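Local coordinates for geranylgeranyl pyrophosphate synthetase (Pyrococcus horikoshii, PDB 1WY0), which probably condenses isopentenyl diphosphate with allylic diphosphates to build geranylgeranyl diphosphate, the twenty-carbon precursor of archaeal membrane lipids, at residues L263-K268 with V287-D292. Sequence-based numbering, arbitrary orientation.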
loop_
_atom_site.group_PDB
_atom_site.type_symbol
_atom_site.label_atom_id
_atom_site.label_comp_id
_atom_site.label_asym_id
_atom_site.label_seq_id
_atom_site.Cartn_x
_atom_site.Cartn_y
_atom_site.Cartn_z
ATOM N N LEU A 263 8.800 25.451 -24.427
ATOM C CA LEU A 263 8.196 25.490 -23.099
ATOM C C LEU A 263 6.848 26.215 -23.088
ATOM O O LEU A 263 5.966 25.940 -22.284
ATOM C CB LEU A 263 9.176 26.166 -22.139
ATOM C CG LEU A 263 10.095 25.160 -21.444
ATOM C CD1 LEU A 263 10.945 25.805 -20.348
ATOM C CD2 LEU A 263 9.329 24.019 -20.773
ATOM N N LYS A 264 6.710 27.206 -23.984
ATOM C CA LYS A 264 5.416 27.857 -24.095
ATOM C C LYS A 264 4.335 26.844 -24.490
ATOM O O LYS A 264 3.253 26.784 -23.921
ATOM C CB LYS A 264 5.514 28.960 -25.146
ATOM C CG LYS A 264 6.019 30.280 -24.558
ATOM C CD LYS A 264 5.662 31.477 -25.436
ATOM C CE LYS A 264 6.863 31.981 -26.243
ATOM N NZ LYS A 264 6.394 32.646 -27.453
ATOM N N ILE A 265 4.665 26.042 -25.522
ATOM C CA ILE A 265 3.674 25.115 -26.062
ATOM C C ILE A 265 3.833 23.691 -25.517
ATOM O O ILE A 265 3.497 22.709 -26.167
ATOM C CB ILE A 265 3.818 25.096 -27.585
ATOM C CG1 ILE A 265 5.244 24.700 -27.970
ATOM C CG2 ILE A 265 3.546 26.499 -28.155
ATOM C CD1 ILE A 265 5.468 24.736 -29.481
ATOM N N PHE A 266 4.393 23.592 -24.293
ATOM C CA PHE A 266 4.613 22.307 -23.641
ATOM C C PHE A 266 3.776 22.172 -22.367
ATOM O O PHE A 266 3.864 22.976 -21.448
ATOM C CB PHE A 266 6.100 22.193 -23.303
ATOM C CG PHE A 266 6.391 20.829 -22.749
ATOM C CD1 PHE A 266 6.094 19.703 -23.507
ATOM C CD2 PHE A 266 6.952 20.699 -21.489
ATOM C CE1 PHE A 266 6.364 18.441 -22.998
ATOM C CE2 PHE A 266 7.220 19.429 -20.986
ATOM C CZ PHE A 266 6.930 18.297 -21.736
ATOM N N GLY A 267 2.925 21.136 -22.298
ATOM C CA GLY A 267 2.138 20.928 -21.089
ATOM C C GLY A 267 1.149 22.072 -20.843
ATOM O O GLY A 267 0.804 22.388 -19.712
ATOM N N LYS A 268 0.688 22.692 -21.926
ATOM C CA LYS A 268 -0.265 23.796 -21.829
ATOM C C LYS A 268 -1.699 23.301 -22.023
ATOM O O LYS A 268 -1.928 22.203 -22.539
ATOM C CB LYS A 268 0.055 24.864 -22.881
ATOM C CG LYS A 268 -0.916 26.042 -22.892
ATOM C CD LYS A 268 -0.645 26.975 -24.067
ATOM C CE LYS A 268 -0.780 26.244 -25.403
ATOM N NZ LYS A 268 -0.421 27.102 -26.568
ATOM N N VAL A 287 1.204 21.567 -31.291
ATOM C CA VAL A 287 1.653 20.197 -31.097
ATOM C C VAL A 287 2.707 19.866 -32.150
ATOM O O VAL A 287 3.775 19.343 -31.830
ATOM C CB VAL A 287 0.483 19.196 -31.231
ATOM C CG1 VAL A 287 1.015 17.781 -31.496
ATOM C CG2 VAL A 287 -0.345 19.206 -29.963
ATOM N N MET A 288 2.407 20.178 -33.407
ATOM C CA MET A 288 3.340 19.899 -34.490
ATOM C C MET A 288 4.600 20.746 -34.387
ATOM O O MET A 288 5.690 20.267 -34.662
ATOM C CB MET A 288 2.681 20.129 -35.854
ATOM C CG MET A 288 3.585 19.758 -37.025
ATOM S SD MET A 288 2.715 19.573 -38.584
ATOM C CE MET A 288 1.629 18.208 -38.173
ATOM N N GLU A 289 4.449 22.008 -34.002
ATOM C CA GLU A 289 5.606 22.883 -33.860
ATOM C C GLU A 289 6.531 22.341 -32.772
ATOM O O GLU A 289 7.742 22.532 -32.835
ATOM C CB GLU A 289 5.175 24.310 -33.503
ATOM C CG GLU A 289 6.329 25.176 -33.002
ATOM C CD GLU A 289 5.962 26.636 -32.791
ATOM O OE1 GLU A 289 4.760 26.961 -32.654
ATOM O OE2 GLU A 289 6.898 27.465 -32.743
ATOM N N ALA A 290 5.952 21.660 -31.783
ATOM C CA ALA A 290 6.716 21.082 -30.675
ATOM C C ALA A 290 7.433 19.809 -31.113
ATOM O O ALA A 290 8.574 19.566 -30.735
ATOM C CB ALA A 290 5.793 20.784 -29.500
ATOM N N ILE A 291 6.760 18.992 -31.913
ATOM C CA ILE A 291 7.380 17.771 -32.394
ATOM C C ILE A 291 8.498 18.128 -33.373
ATOM O O ILE A 291 9.521 17.446 -33.440
ATOM C CB ILE A 291 6.341 16.858 -33.064
ATOM C CG1 ILE A 291 5.403 16.312 -31.984
ATOM C CG2 ILE A 291 7.028 15.739 -33.831
ATOM C CD1 ILE A 291 4.283 15.427 -32.490
ATOM N N ASP A 292 8.308 19.216 -34.115
ATOM C CA ASP A 292 9.322 19.660 -35.063
ATOM C C ASP A 292 10.576 20.118 -34.322
ATOM O O ASP A 292 11.701 19.899 -34.778
ATOM C CB ASP A 292 8.787 20.803 -35.925
ATOM C CG ASP A 292 7.833 20.322 -37.000
ATOM O OD1 ASP A 292 7.895 19.123 -37.357
ATOM O OD2 ASP A 292 7.034 21.146 -37.496
#
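The carboxylate of E289 turns one of its flat faces to I265, whose terminal methyl stands over that face rather than in line with an oxygen. I265 CD1 lies 3.8 Å from E289 CD and 3.9 Å from E289 OE1. It is displaced toward the aliphatic stem, where it meets E289 CG at 3.7 Å. At the other oxygen, OE2, the carboxylate forms a salt bridge with NE of R261 of helix 256-264, four residues before I265. That bridge probably limits rotation of the carboxylate. E289 thus presents its stem and one face to I265 while OE2 is paired with R261.

The example illustrates how a single branched residue just past a helix end can pack against another helix. I265 is the first residue to leave helical geometry after helix 256-264, and its CB is directed at helix 283-296. With CG1 flanked by both backbone neighbours of CA (chi1 57°) and the chain beyond it extended (chi2 -177°), the ethyl branch reaches across to the E289-A290 edge of the facing helix, the I265 and E289 side chains crossing at about a right angle. There CD1 meets A290 CB at 4.0 Å and rests 3.9 Å from A290 N. The CA atoms of I265 and A290 are 6.8 Å apart, a spacing consistent with the small side chain of A290. I238, from helix 236-240, also packs on A290 and touches F266, whose ring stacks with that of F262.

This is van der Waals packing of the residue that ends helix 256-264 on the side of helix 283-296, with the connection between them in part not modelled, at the periphery of the all-alpha polyprenyl synthetase fold.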